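Local coordinates for iron-binding protein (Staphylococcus epidermidis, PDB 4M7O) that probably binds an iron-containing solute outside the cell for uptake, as a member of the periplasmic binding protein family, at residues S31-E34 / I35-L39; Q114-D117 / E118-T122; D227-E230 / M231-R235. One frame throughout, in Å; residues are numbered along the deposited sequence.

Contact 1 of 3, residues S31-E34 / I35-L39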
ATOM      1  N   SER A  31      -7.501  -2.808  -2.584  1.00 30.05           N
ATOM      2  CA  SER A  31      -7.789  -2.304  -1.235  1.00 32.56           C
ATOM      3  C   SER A  31      -9.276  -1.949  -1.054  1.00 31.39           C
ATOM      4  O   SER A  31      -9.884  -2.297  -0.033  1.00 33.18           O
ATOM      5  CB  SER A  31      -6.890  -1.123  -0.859  1.00 27.45           C
ATOM      6  OG  SER A  31      -6.905  -0.128  -1.865  1.00 29.08           O
ATOM      7  N   ASN A  32      -9.854  -1.271  -2.043  1.00 24.35           N
ATOM      8  CA  ASN A  32     -11.291  -0.991  -2.060  1.00 28.76           C
ATOM      9  C   ASN A  32     -12.117  -2.263  -1.912  1.00 30.36           C
ATOM     10  O   ASN A  32     -13.048  -2.326  -1.099  1.00 29.58           O
ATOM     11  CB  ASN A  32     -11.689  -0.274  -3.357  1.00 32.73           C
ATOM     12  CG  ASN A  32     -11.329   1.201  -3.341  1.00 32.57           C
ATOM     13  OD1 ASN A  32     -10.797   1.713  -2.349  1.00 30.87           O
ATOM     14  ND2 ASN A  32     -11.623   1.899  -4.443  1.00 29.91           N
ATOM     15  N   THR A  33     -11.771  -3.281  -2.689  1.00 29.13           N
ATOM     16  CA  THR A  33     -12.534  -4.525  -2.650  1.00 29.34           C
ATOM     17  C   THR A  33     -12.447  -5.167  -1.277  1.00 27.72           C
ATOM     18  O   THR A  33     -13.451  -5.651  -0.756  1.00 28.86           O
ATOM     19  CB  THR A  33     -12.040  -5.508  -3.692  1.00 30.67           C
ATOM     20  OG1 THR A  33     -12.144  -4.911  -4.999  1.00 29.76           O
ATOM     21  CG2 THR A  33     -12.877  -6.796  -3.664  1.00 30.73           C
ATOM     22  N   GLU A  34     -11.258  -5.155  -0.674  1.00 21.85           N
ATOM     23  CA  GLU A  34     -11.082  -5.780   0.634  1.00 23.99           C
ATOM     24  C   GLU A  34     -11.937  -5.086   1.687  1.00 25.48           C
ATOM     25  O   GLU A  34     -12.537  -5.741   2.537  1.00 30.91           O
ATOM     26  CB  GLU A  34      -9.602  -5.772   1.043  1.00 26.61           C
ATOM     27  CG  GLU A  34      -8.732  -6.690   0.197  1.00 25.33           C
ATOM     28  CD  GLU A  34      -7.347  -6.899   0.805  1.00 33.90           C
ATOM     29  OE1 GLU A  34      -7.241  -6.984   2.055  1.00 33.40           O
ATOM     30  OE2 GLU A  34      -6.368  -6.984   0.028  1.00 33.13           O
ATOM     31  N   ILE A  35     -11.985  -3.758   1.617  1.00 25.12           N
ATOM     32  CA  ILE A  35     -12.719  -2.957   2.582  1.00 27.30           C
ATOM     33  C   ILE A  35     -14.226  -3.194   2.440  1.00 32.33           C
ATOM     34  O   ILE A  35     -14.937  -3.328   3.440  1.00 30.24           O
ATOM     35  CB  ILE A  35     -12.423  -1.455   2.391  1.00 28.86           C
ATOM     36  CG1 ILE A  35     -10.953  -1.148   2.718  1.00 30.53           C
ATOM     37  CG2 ILE A  35     -13.361  -0.607   3.244  1.00 24.83           C
ATOM     38  CD1 ILE A  35     -10.518   0.242   2.291  1.00 27.95           C
ATOM     39  N   LEU A  36     -14.711  -3.222   1.200  1.00 25.57           N
ATOM     40  CA  LEU A  36     -16.127  -3.482   0.927  1.00 26.81           C
ATOM     41  C   LEU A  36     -16.572  -4.809   1.520  1.00 24.91           C
ATOM     42  O   LEU A  36     -17.652  -4.901   2.110  1.00 32.25           O
ATOM     43  CB  LEU A  36     -16.396  -3.471  -0.584  1.00 21.29           C
ATOM     44  CG  LEU A  36     -16.417  -2.081  -1.214  1.00 27.74           C
ATOM     45  CD1 LEU A  36     -16.466  -2.170  -2.754  1.00 25.18           C
ATOM     46  CD2 LEU A  36     -17.629  -1.314  -0.667  1.00 24.99           C
ATOM     47  N   TYR A  37     -15.745  -5.839   1.360  1.00 25.38           N
ATOM     48  CA  TYR A  37     -16.065  -7.154   1.908  1.00 29.94           C
ATOM     49  C   TYR A  37     -16.091  -7.082   3.430  1.00 30.58           C
ATOM     50  O   TYR A  37     -16.972  -7.668   4.054  1.00 28.38           O
ATOM     51  CB  TYR A  37     -15.058  -8.212   1.435  1.00 28.09           C
ATOM     52  CG  TYR A  37     -15.523  -9.032   0.252  1.00 31.13           C
ATOM     53  CD1 TYR A  37     -15.366  -8.573  -1.043  1.00 27.52           C
ATOM     54  CD2 TYR A  37     -16.106 -10.277   0.434  1.00 35.23           C
ATOM     55  CE1 TYR A  37     -15.760  -9.324  -2.112  1.00 31.95           C
ATOM     56  CE2 TYR A  37     -16.523 -11.028  -0.640  1.00 35.20           C
ATOM     57  CZ  TYR A  37     -16.348 -10.547  -1.910  1.00 34.40           C
ATOM     58  OH  TYR A  37     -16.763 -11.282  -2.990  1.00 37.40           O
ATOM     59  N   ARG A  38     -15.147  -6.352   4.029  1.00 27.12           N
ATOM     60  CA  ARG A  38     -15.091  -6.278   5.501  1.00 30.17           C
ATOM     61  C   ARG A  38     -16.254  -5.445   6.064  1.00 33.70           C
ATOM     62  O   ARG A  38     -16.581  -5.531   7.243  1.00 38.30           O
ATOM     63  CB  ARG A  38     -13.735  -5.745   5.990  1.00 29.25           C
ATOM     64  CG  ARG A  38     -12.559  -6.718   5.794  1.00 29.14           C
ATOM     65  CD  ARG A  38     -12.717  -8.007   6.623  1.00 31.66           C
ATOM     66  NE  ARG A  38     -12.859  -7.721   8.046  1.00 35.86           N
ATOM     67  CZ  ARG A  38     -11.848  -7.411   8.862  1.00 46.41           C
ATOM     68  NH1 ARG A  38     -10.607  -7.344   8.405  1.00 39.15           N
ATOM     69  NH2 ARG A  38     -12.078  -7.167  10.145  1.00 55.59           N
ATOM     70  N   LEU A  39     -16.889  -4.658   5.206  1.00 37.23           N
ATOM     71  CA  LEU A  39     -18.060  -3.881   5.607  1.00 40.95           C
ATOM     72  C   LEU A  39     -19.343  -4.701   5.489  1.00 41.14           C
ATOM     73  O   LEU A  39     -20.418  -4.242   5.897  1.00 36.59           O
ATOM     74  CB  LEU A  39     -18.184  -2.592   4.779  1.00 33.12           C
ATOM     75  CG  LEU A  39     -17.067  -1.563   5.006  1.00 38.04           C
ATOM     76  CD1 LEU A  39     -17.358  -0.258   4.271  1.00 39.97           C
ATOM     77  CD2 LEU A  39     -16.865  -1.308   6.487  1.00 37.39           C
TER

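Contact 2 of 3, residues Q114-D117 / E118-T122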
ATOM      1  N   GLN A 114      -1.286   7.525   2.668  1.00 33.91           N
ATOM      2  CA  GLN A 114       0.162   7.410   2.826  1.00 37.01           C
ATOM      3  C   GLN A 114       0.587   7.267   4.292  1.00 41.46           C
ATOM      4  O   GLN A 114       1.720   7.562   4.643  1.00 41.17           O
ATOM      5  CB  GLN A 114       0.874   8.593   2.165  1.00 48.05           C
ATOM      6  CG  GLN A 114       0.960   8.499   0.627  1.00 52.49           C
ATOM      7  CD  GLN A 114       1.728   7.263   0.130  1.00 52.51           C
ATOM      8  OE1 GLN A 114       2.895   7.022   0.508  1.00 41.60           O
ATOM      9  NE2 GLN A 114       1.076   6.479  -0.734  1.00 48.61           N
ATOM     10  N   SER A 115      -0.338   6.805   5.132  1.00 42.65           N
ATOM     11  CA  SER A 115      -0.050   6.482   6.527  1.00 40.65           C
ATOM     12  C   SER A 115      -1.091   5.501   7.057  1.00 37.07           C
ATOM     13  O   SER A 115      -2.085   5.227   6.400  1.00 37.28           O
ATOM     14  CB  SER A 115      -0.089   7.734   7.389  1.00 41.39           C
ATOM     15  OG  SER A 115      -1.429   8.151   7.542  1.00 37.41           O
ATOM     16  N   ILE A 116      -0.871   4.980   8.256  1.00 42.77           N
ATOM     17  CA  ILE A 116      -1.833   4.065   8.853  1.00 39.40           C
ATOM     18  C   ILE A 116      -3.117   4.815   9.204  1.00 39.84           C
ATOM     19  O   ILE A 116      -4.215   4.339   8.935  1.00 38.59           O
ATOM     20  CB  ILE A 116      -1.237   3.382  10.097  1.00 42.32           C
ATOM     21  CG1 ILE A 116      -0.074   2.477   9.684  1.00 42.18           C
ATOM     22  CG2 ILE A 116      -2.283   2.594  10.844  1.00 39.78           C
ATOM     23  CD1 ILE A 116       0.746   1.961  10.856  1.00 41.73           C
ATOM     24  N   ASP A 117      -2.980   5.999   9.794  1.00 40.24           N
ATOM     25  CA  ASP A 117      -4.153   6.792  10.154  1.00 42.94           C
ATOM     26  C   ASP A 117      -4.997   7.213   8.943  1.00 42.51           C
ATOM     27  O   ASP A 117      -6.216   7.327   9.047  1.00 38.95           O
ATOM     28  CB  ASP A 117      -3.758   8.005  10.995  1.00 51.68           C
ATOM     29  CG  ASP A 117      -3.556   7.651  12.463  1.00 70.63           C
ATOM     30  OD1 ASP A 117      -4.569   7.595  13.198  1.00 74.55           O
ATOM     31  OD2 ASP A 117      -2.396   7.416  12.881  1.00 75.16           O
ATOM     32  N   GLU A 118      -4.351   7.437   7.802  1.00 38.62           N
ATOM     33  CA  GLU A 118      -5.063   7.836   6.605  1.00 37.21           C
ATOM     34  C   GLU A 118      -5.802   6.634   6.044  1.00 36.97           C
ATOM     35  O   GLU A 118      -6.848   6.772   5.423  1.00 39.95           O
ATOM     36  CB  GLU A 118      -4.098   8.421   5.571  1.00 39.61           C
ATOM     37  CG  GLU A 118      -3.716   9.878   5.827  1.00 44.02           C
ATOM     38  CD  GLU A 118      -2.571  10.349   4.947  1.00 51.02           C
ATOM     39  OE1 GLU A 118      -1.761  11.180   5.419  1.00 60.87           O
ATOM     40  OE2 GLU A 118      -2.480   9.890   3.786  1.00 49.80           O
ATOM     41  N   THR A 119      -5.249   5.446   6.273  1.00 36.95           N
ATOM     42  CA  THR A 119      -5.914   4.218   5.872  1.00 30.46           C
ATOM     43  C   THR A 119      -7.226   4.078   6.643  1.00 32.61           C
ATOM     44  O   THR A 119      -8.269   3.777   6.053  1.00 36.05           O
ATOM     45  CB  THR A 119      -5.021   2.997   6.124  1.00 33.76           C
ATOM     46  OG1 THR A 119      -3.825   3.122   5.343  1.00 28.38           O
ATOM     47  CG2 THR A 119      -5.746   1.706   5.748  1.00 30.05           C
ATOM     48  N   TYR A 120      -7.170   4.312   7.954  1.00 28.96           N
ATOM     49  CA  TYR A 120      -8.359   4.295   8.794  1.00 33.24           C
ATOM     50  C   TYR A 120      -9.344   5.319   8.269  1.00 40.25           C
ATOM     51  O   TYR A 120     -10.550   5.058   8.239  1.00 40.47           O
ATOM     52  CB  TYR A 120      -8.012   4.626  10.251  1.00 37.48           C
ATOM     53  CG  TYR A 120      -7.086   3.642  10.932  1.00 36.24           C
ATOM     54  CD1 TYR A 120      -6.981   2.320  10.503  1.00 35.08           C
ATOM     55  CD2 TYR A 120      -6.320   4.034  12.020  1.00 41.37           C
ATOM     56  CE1 TYR A 120      -6.119   1.418  11.146  1.00 38.13           C
ATOM     57  CE2 TYR A 120      -5.463   3.152  12.662  1.00 41.87           C
ATOM     58  CZ  TYR A 120      -5.369   1.850  12.228  1.00 42.28           C
ATOM     59  OH  TYR A 120      -4.512   1.000  12.891  1.00 41.17           O
ATOM     60  N   ASP A 121      -8.834   6.480   7.854  1.00 44.02           N
ATOM     61  CA  ASP A 121      -9.689   7.502   7.252  1.00 43.68           C
ATOM     62  C   ASP A 121     -10.511   6.934   6.109  1.00 38.53           C
ATOM     63  O   ASP A 121     -11.709   7.173   6.044  1.00 39.83           O
ATOM     64  CB  ASP A 121      -8.888   8.698   6.739  1.00 46.92           C
ATOM     65  CG  ASP A 121      -8.444   9.624   7.849  1.00 54.40           C
ATOM     66  OD1 ASP A 121      -8.919   9.465   8.998  1.00 56.22           O
ATOM     67  OD2 ASP A 121      -7.624  10.523   7.564  1.00 52.68           O
ATOM     68  N   THR A 122      -9.888   6.182   5.207  1.00 35.40           N
ATOM     69  CA  THR A 122     -10.651   5.675   4.062  1.00 36.77           C
ATOM     70  C   THR A 122     -11.675   4.629   4.481  1.00 40.54           C
ATOM     71  O   THR A 122     -12.709   4.476   3.821  1.00 38.02           O
ATOM     72  CB  THR A 122      -9.766   5.098   2.943  1.00 33.98           C
ATOM     73  OG1 THR A 122      -9.195   3.862   3.381  1.00 30.12           O
ATOM     74  CG2 THR A 122      -8.666   6.089   2.547  1.00 23.95           C
TER

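Contact 3 of 3, residues D227-E230 / M231-R235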
ATOM      1  N   ASP A 227      18.720 -11.344  -5.480  1.00 50.24           N
ATOM      2  CA  ASP A 227      18.897 -10.381  -6.571  1.00 51.08           C
ATOM      3  C   ASP A 227      19.279  -8.995  -6.063  1.00 46.80           C
ATOM      4  O   ASP A 227      20.151  -8.332  -6.637  1.00 45.69           O
ATOM      5  CB  ASP A 227      17.630 -10.285  -7.431  1.00 47.28           C
ATOM      6  CG  ASP A 227      17.519 -11.416  -8.439  1.00 61.04           C
ATOM      7  OD1 ASP A 227      18.266 -12.413  -8.312  1.00 67.20           O
ATOM      8  OD2 ASP A 227      16.676 -11.313  -9.355  1.00 68.46           O
ATOM      9  N   TYR A 228      18.625  -8.556  -4.992  1.00 42.36           N
ATOM     10  CA  TYR A 228      18.945  -7.259  -4.417  1.00 42.91           C
ATOM     11  C   TYR A 228      20.332  -7.310  -3.797  1.00 41.71           C
ATOM     12  O   TYR A 228      21.089  -6.342  -3.889  1.00 40.62           O
ATOM     13  CB  TYR A 228      17.899  -6.838  -3.389  1.00 39.36           C
ATOM     14  CG  TYR A 228      18.134  -5.465  -2.792  1.00 40.67           C
ATOM     15  CD1 TYR A 228      18.355  -4.357  -3.602  1.00 39.09           C
ATOM     16  CD2 TYR A 228      18.107  -5.275  -1.424  1.00 32.43           C
ATOM     17  CE1 TYR A 228      18.555  -3.101  -3.056  1.00 37.25           C
ATOM     18  CE2 TYR A 228      18.311  -4.023  -0.867  1.00 37.45           C
ATOM     19  CZ  TYR A 228      18.536  -2.941  -1.681  1.00 37.57           C
ATOM     20  OH  TYR A 228      18.734  -1.698  -1.115  1.00 38.26           O
ATOM     21  N   ILE A 229      20.664  -8.450  -3.191  1.00 42.32           N
ATOM     22  CA  ILE A 229      21.995  -8.655  -2.627  1.00 42.77           C
ATOM     23  C   ILE A 229      23.063  -8.548  -3.713  1.00 44.02           C
ATOM     24  O   ILE A 229      24.107  -7.933  -3.495  1.00 42.45           O
ATOM     25  CB  ILE A 229      22.115 -10.011  -1.878  1.00 50.11           C
ATOM     26  CG1 ILE A 229      21.281 -10.003  -0.594  1.00 44.60           C
ATOM     27  CG2 ILE A 229      23.556 -10.315  -1.516  1.00 51.11           C
ATOM     28  CD1 ILE A 229      21.222 -11.355   0.101  1.00 50.10           C
ATOM     29  N   GLU A 230      22.798  -9.109  -4.893  1.00 40.44           N
ATOM     30  CA  GLU A 230      23.783  -9.038  -5.975  1.00 47.31           C
ATOM     31  C   GLU A 230      23.936  -7.620  -6.528  1.00 48.24           C
ATOM     32  O   GLU A 230      25.048  -7.194  -6.843  1.00 48.17           O
ATOM     33  CB  GLU A 230      23.479 -10.047  -7.089  1.00 56.25           C
ATOM     34  CG  GLU A 230      23.610 -11.511  -6.648  1.00 69.80           C
ATOM     35  CD  GLU A 230      24.998 -11.865  -6.103  1.00 78.97           C
ATOM     36  OE1 GLU A 230      26.000 -11.582  -6.793  1.00 82.84           O
ATOM     37  OE2 GLU A 230      25.090 -12.428  -4.987  1.00 77.62           O
HETATM   38  N   MSE A 231      22.833  -6.884  -6.632  1.00 41.77           N
HETATM   39  CA  MSE A 231      22.910  -5.488  -7.039  1.00 43.14           C
HETATM   40  C   MSE A 231      23.772  -4.681  -6.073  1.00 38.22           C
HETATM   41  O   MSE A 231      24.614  -3.896  -6.497  1.00 43.48           O
HETATM   42  CB  MSE A 231      21.519  -4.868  -7.094  1.00 40.34           C
HETATM   43  CG  MSE A 231      20.622  -5.416  -8.180  1.00 58.40           C
HETATM   44 SE   MSE A 231      18.822  -4.686  -7.936  1.00103.46          SE
HETATM   45  CE  MSE A 231      19.357  -2.837  -7.574  1.00 32.07           C
ATOM     46  N   ILE A 232      23.532  -4.859  -4.776  1.00 41.88           N
ATOM     47  CA  ILE A 232      24.284  -4.144  -3.744  1.00 43.77           C
ATOM     48  C   ILE A 232      25.774  -4.416  -3.868  1.00 50.15           C
ATOM     49  O   ILE A 232      26.588  -3.506  -3.747  1.00 51.40           O
ATOM     50  CB  ILE A 232      23.816  -4.528  -2.323  1.00 40.72           C
ATOM     51  CG1 ILE A 232      22.373  -4.080  -2.098  1.00 38.99           C
ATOM     52  CG2 ILE A 232      24.712  -3.913  -1.271  1.00 38.06           C
ATOM     53  CD1 ILE A 232      22.158  -2.608  -2.328  1.00 35.30           C
ATOM     54  N   LYS A 233      26.124  -5.670  -4.131  1.00 54.30           N
ATOM     55  CA  LYS A 233      27.522  -6.050  -4.278  1.00 57.17           C
ATOM     56  C   LYS A 233      28.162  -5.371  -5.474  1.00 53.28           C
ATOM     57  O   LYS A 233      29.363  -5.147  -5.482  1.00 50.52           O
ATOM     58  CB  LYS A 233      27.677  -7.571  -4.387  1.00 60.13           C
ATOM     59  CG  LYS A 233      27.543  -8.297  -3.067  1.00 65.41           C
ATOM     60  CD  LYS A 233      27.772  -9.797  -3.230  1.00 75.32           C
ATOM     61  CE  LYS A 233      27.803 -10.501  -1.878  1.00 77.69           C
ATOM     62  NZ  LYS A 233      27.566 -11.968  -2.004  1.00 83.87           N
ATOM     63  N   LYS A 234      27.367  -5.032  -6.481  1.00 50.33           N
ATOM     64  CA  LYS A 234      27.932  -4.380  -7.660  1.00 58.77           C
ATOM     65  C   LYS A 234      27.998  -2.853  -7.530  1.00 54.99           C
ATOM     66  O   LYS A 234      28.598  -2.174  -8.363  1.00 56.04           O
ATOM     67  CB  LYS A 234      27.205  -4.830  -8.933  1.00 65.24           C
ATOM     68  CG  LYS A 234      27.378  -6.327  -9.223  1.00 72.24           C
ATOM     69  CD  LYS A 234      26.660  -6.765 -10.500  1.00 78.24           C
ATOM     70  CE  LYS A 234      26.718  -8.281 -10.679  1.00 80.87           C
ATOM     71  NZ  LYS A 234      25.721  -8.762 -11.674  1.00 82.31           N
ATOM     72  N   ARG A 235      27.402  -2.324  -6.466  1.00 54.12           N
ATOM     73  CA  ARG A 235      27.486  -0.896  -6.176  1.00 49.80           C
ATOM     74  C   ARG A 235      28.799  -0.537  -5.511  1.00 53.89           C
ATOM     75  O   ARG A 235      29.124  -1.050  -4.428  1.00 52.88           O
ATOM     76  CB  ARG A 235      26.344  -0.463  -5.267  1.00 45.92           C
ATOM     77  CG  ARG A 235      25.101  -0.123  -6.024  1.00 41.07           C
ATOM     78  CD  ARG A 235      23.956   0.208  -5.102  1.00 43.56           C
ATOM     79  NE  ARG A 235      22.685  -0.084  -5.753  1.00 42.38           N
ATOM     80  CZ  ARG A 235      21.502   0.001  -5.163  1.00 40.21           C
ATOM     81  NH1 ARG A 235      20.409  -0.302  -5.839  1.00 36.21           N
ATOM     82  NH2 ARG A 235      21.419   0.378  -3.896  1.00 44.00           N
TER

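Contact 1 of 3, residues S31-E34 / I35-L39
Thr33 and Tyr37, one helical turn apart, send their side chains out side by side in the same direction. The methyl CG2 of Thr33 lies anti to its backbone N (chi1 -58° to OG1), which carries it to Tyr37 CD1 at 4.0 Å and puts OG1 next to the backbone N. The Tyr37 ring, turned by an unusual chi1 of -98°, brings the same CD1 to 3.5 Å from Thr33 O, which sits in the ring plane at its edge. That carbonyl also accepts the helical bond from Tyr37 N at 3.1 Å, so one oxygen meets both the backbone and the ring of the same tyrosine. Ile35 and Leu36 fold back on the preceding turn in a similar way: Ile35 CG1 comes to 3.2 Å from Ser31 O, and Leu36 CG to 3.4 Å from Asn32 O. These residues belong to helix 30-38, the helix of a beta-alpha-beta unit between parallel strands 25-27 and 45-49. Leu36 accordingly packs on Ile25 and Ser27 of the first strand, while Ile35 faces helix 116-129. The polar ends find their partners in the surrounding fold. Thr33 OG1 is hydrogen-bonded to Asp52 and Ser27, Asn32 ND2 to Ala85 O, and Tyr37 OH to Lys62. Glu34, its chain extended beyond CG, directs OE2 into salt bridges with Arg259 and Arg263. Arg38 CG, beside its backbone N (chi1 -70°), comes to 3.4 Å from Glu34 O; bends at chi2 and chi3 then turn the guanidinium away to a salt bridge with Glu142.

Contact 2 of 3, residues Q114-D117 / E118-T122
From Gln114 to Thr122 the backbone passes from an extended Ser115 (phi -158°, psi 172°) straight into the first turns of a helix, where Tyr120 N and Asp121 N bond back to Ile116 O and Asp117 O. Ser115 is the N-cap of helix 116-129: its OG accepts from Glu118 N at 3.0 Å. The hydroxyl can do so because chi1 of 73° holds it between its own backbone N and carbonyl carbon. The Glu118 chain then runs back past this oxygen, CB and CG each 3.3 Å from Ser115 OG, and its OE2 takes Gln114 N in a nearly straight bond of 2.9 Å, met from above the carboxylate plane. In a capping box the return bond would come from the N-cap residue's own N; here it comes from the residue before. A carboxylate at this end of the helix would probably also be stabilised by the helix dipole. Ser115 O is gripped twice by Thr119, through its backbone N and its OG1 (2.9 Å for OG1), the two donors arriving from opposite faces of the carbonyl plane. Beyond the two segments, Asp184 of helix 181-188 accepts from Ile116 N, and Phe181 N bonds to Gln114 OE1, tying the helix start to that neighbour. On the buried side Ile116 and Tyr120 run alongside each other toward Ile264 of helix 264-275. Ile116 O lies 3.5 Å above the tyrosine ring plane, offset toward its rim, and Ile116 CG2 rests 3.4 Å from Tyr120 OH.

Contact 3 of 3, residues D227-E230 / M231-R235
Tyr228 and Ile232 meet one turn apart, the isoleucine lying over the phenol ring: Ile232 CG1 stands 4.0 Å from the ring centroid and 12° off its normal, a CH-pi contact. Tyr228 CG lies anti to the backbone N (chi1 -177°), which swings the ring obliquely across Ile232, whose CD1 also reaches Tyr228 CZ at 3.7 Å. The helical amides are paired in order: Met231 N with Asp227 O, Ile232 N with Tyr228 O at 3.0 Å, Lys233 N with Ile229 O. Lys234 N makes only a weak bond to Glu230 O, and a shorter one of 3.0 Å to Met231 O, as helix 225-234 runs out. At the phenol end the hydroxyl hydrogen-bonds to Glu166 on strand 162-168, whose other carboxylate oxygen forms a salt bridge with Arg235 NH1. Selenomethionine Met231 puts its CE at the edge of the same ring, 4.4 Å from Tyr228 CD1. On the exposed side Glu230 OE2 and Lys233 NZ are 3.9 Å apart, a long salt bridge. The solvent-facing charges are thus held loosely, whereas the buried tyrosine and arginine converge on one glutamate and fasten the helix to the mixed sheet.

How the contacts relate
Contacts 1 and 2 are neighbours, their centres 14 Å apart, and they touch where Ile35 CD1 of contact 1 packs 4.0 Å from Thr122 OG1 of contact 2. Contact 3 lies on the opposite side of the chain's centre, about 38 Å from contact 1 and 34 Å from contact 2 between centres; its nearest atoms stay about 25 Å and 18 Å from theirs. The division matches a two-lobed binding protein: contact 1 belongs to the five-stranded parallel sheet's lobe, contact 3 covers the mixed sheet of the other. Contact 2 borders both, and long helix 133-152 runs beside contacts 1 and 2. A solute would probably bind between the lobes.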